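Local coordinates for methyltransferase (Pyrococcus horikoshii, PDB 1IXK), which probably methylates cytidine at carbon 5 in RNA, possibly tRNA, using S-adenosyl-L-methionine as methyl donor, at residues 119-124 with 187-192. Residues are numbered along the deposited sequence; the frame is centred on the assembly and turned at random.
Sequences GEIVAD and EFDKIL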
loop_
_atom_site.group_PDB
_atom_site.type_symbol
_atom_site.label_atom_id
_atom_site.label_comp_id
_atom_site.label_asym_id
_atom_site.label_seq_id
_atom_site.Cartn_x
_atom_site.Cartn_y
_atom_site.Cartn_z
ATOM N N GLY A 119 15.926 14.006 -6.256
ATOM C CA GLY A 119 15.758 15.450 -6.300
ATOM C C GLY A 119 14.343 15.974 -6.121
ATOM O O GLY A 119 14.143 17.171 -5.911
ATOM N N GLU A 120 13.350 15.098 -6.191
ATOM C CA GLU A 120 11.975 15.557 -6.048
ATOM C C GLU A 120 11.559 15.820 -4.605
ATOM O O GLU A 120 12.184 15.329 -3.668
ATOM C CB GLU A 120 11.013 14.554 -6.691
ATOM C CG GLU A 120 11.213 14.395 -8.188
ATOM C CD GLU A 120 10.062 13.668 -8.852
ATOM O OE1 GLU A 120 9.700 12.570 -8.380
ATOM O OE2 GLU A 120 9.521 14.194 -9.848
ATOM N N ILE A 121 10.502 16.617 -4.447
ATOM C CA ILE A 121 9.946 16.957 -3.141
ATOM C C ILE A 121 8.752 16.029 -2.969
ATOM O O ILE A 121 7.739 16.166 -3.658
ATOM C CB ILE A 121 9.482 18.419 -3.107
ATOM C CG1 ILE A 121 10.644 19.328 -3.514
ATOM C CG2 ILE A 121 8.979 18.783 -1.713
ATOM C CD1 ILE A 121 11.913 19.109 -2.698
ATOM N N VAL A 122 8.877 15.095 -2.035
ATOM C CA VAL A 122 7.861 14.072 -1.813
ATOM C C VAL A 122 7.314 14.034 -0.393
ATOM O O VAL A 122 7.992 14.432 0.546
ATOM C CB VAL A 122 8.469 12.682 -2.140
ATOM C CG1 VAL A 122 7.441 11.584 -1.964
ATOM C CG2 VAL A 122 9.016 12.683 -3.571
ATOM N N ALA A 123 6.076 13.567 -0.257
ATOM C CA ALA A 123 5.451 13.431 1.051
ATOM C C ALA A 123 4.810 12.057 1.207
ATOM O O ALA A 123 4.199 11.537 0.275
ATOM C CB ALA A 123 4.393 14.520 1.258
ATOM N N ASP A 124 4.983 11.454 2.380
ATOM C CA ASP A 124 4.348 10.174 2.685
ATOM C C ASP A 124 3.286 10.584 3.700
ATOM O O ASP A 124 3.616 11.033 4.790
ATOM C CB ASP A 124 5.333 9.198 3.332
ATOM C CG ASP A 124 4.738 7.811 3.513
ATOM O OD1 ASP A 124 3.489 7.699 3.525
ATOM O OD2 ASP A 124 5.512 6.835 3.649
ATOM N N GLU A 187 5.115 22.890 -1.932
ATOM C CA GLU A 187 4.459 22.327 -3.113
ATOM C C GLU A 187 5.181 21.016 -3.413
ATOM O O GLU A 187 6.400 20.996 -3.546
ATOM C CB GLU A 187 4.590 23.280 -4.305
ATOM C CG GLU A 187 6.029 23.684 -4.620
ATOM C CD GLU A 187 6.681 24.467 -3.492
ATOM O OE1 GLU A 187 6.213 25.589 -3.196
ATOM O OE2 GLU A 187 7.658 23.963 -2.897
ATOM N N PHE A 188 4.427 19.929 -3.534
ATOM C CA PHE A 188 5.017 18.613 -3.762
ATOM C C PHE A 188 4.984 18.082 -5.184
ATOM O O PHE A 188 4.042 18.332 -5.927
ATOM C CB PHE A 188 4.338 17.590 -2.843
ATOM C CG PHE A 188 4.620 17.811 -1.388
ATOM C CD1 PHE A 188 5.724 17.214 -0.781
ATOM C CD2 PHE A 188 3.803 18.638 -0.628
ATOM C CE1 PHE A 188 6.012 17.447 0.562
ATOM C CE2 PHE A 188 4.084 18.879 0.720
ATOM C CZ PHE A 188 5.192 18.276 1.314
ATOM N N ASP A 189 6.024 17.331 -5.542
ATOM C CA ASP A 189 6.109 16.699 -6.855
ATOM C C ASP A 189 5.340 15.383 -6.803
ATOM O O ASP A 189 4.655 15.013 -7.756
ATOM C CB ASP A 189 7.563 16.357 -7.223
ATOM C CG ASP A 189 8.419 17.581 -7.461
ATOM O OD1 ASP A 189 8.024 18.430 -8.287
ATOM O OD2 ASP A 189 9.494 17.683 -6.832
ATOM N N LYS A 190 5.478 14.673 -5.684
ATOM C CA LYS A 190 4.845 13.364 -5.503
ATOM C C LYS A 190 4.281 13.189 -4.097
ATOM O O LYS A 190 4.870 13.664 -3.121
ATOM C CB LYS A 190 5.872 12.249 -5.725
ATOM C CG LYS A 190 6.567 12.232 -7.073
ATOM C CD LYS A 190 5.652 11.742 -8.159
ATOM C CE LYS A 190 6.438 11.041 -9.259
ATOM N NZ LYS A 190 7.542 11.864 -9.800
ATOM N N ILE A 191 3.150 12.497 -4.000
ATOM C CA ILE A 191 2.528 12.233 -2.708
ATOM C C ILE A 191 2.098 10.777 -2.594
ATOM O O ILE A 191 1.476 10.231 -3.502
ATOM C CB ILE A 191 1.291 13.129 -2.482
ATOM C CG1 ILE A 191 1.734 14.591 -2.418
ATOM C CG2 ILE A 191 0.564 12.715 -1.190
ATOM C CD1 ILE A 191 0.630 15.560 -2.141
ATOM N N LEU A 192 2.451 10.146 -1.480
ATOM C CA LEU A 192 2.069 8.763 -1.239
ATOM C C LEU A 192 0.988 8.782 -0.160
ATOM O O LEU A 192 1.243 9.203 0.965
ATOM C CB LEU A 192 3.265 7.938 -0.746
ATOM C CG LEU A 192 3.026 6.422 -0.658
ATOM C CD1 LEU A 192 2.851 5.857 -2.072
ATOM C CD2 LEU A 192 4.206 5.738 0.034
#
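Lys190 bends at chi2 and at chi4 (-53°), while Glu120 runs out extended beyond CG, and the two ends meet in a salt bridge. Lys190 NZ lies 2.7 Å from Glu120 OE1, on the syn lone pair; the same oxygen accepts the backbone N of Lys117. Beside it the carboxylates of Glu120 and Asp189 stack nearly parallel, their planes 12° apart. Asp189 OD2, 4.6 Å from Glu120 OE2, accepts the backbone N of Ile121 on its anti side, at 2.8 Å and almost straight (173°); Asp189 OD1 pairs with Lys237. A lysine thus serves each acid, probably easing their mutual repulsion, and an alanine in place of Glu120 would probably leave the Lys190 ammonium without this mate and free to swing.

Ile121 O receives Asp189 N at 2.8 Å and, weakly, Lys190 N, where the chain turns its corner. Parallel pairing then proceeds through Ala123 N to Lys190 O (3.1 Å) and Leu192 N to Ala123 O (2.8 Å). Ala123 CB sits over one face of the Phe188 ring, 3.8 Å from its centroid, a CH-pi contact. These are neighbouring strands of the Rossmann-like methyltransferase sheet; the ladder ends at Asp124, whose OD2 hydrogen-bonds Thr133 OG1 and whose OD1 hydrogen-bonds Ala126 N, bonds that probably hold that carboxylate in place next to the predicted S-adenosyl-L-methionine site, close to the like-charged Asp194.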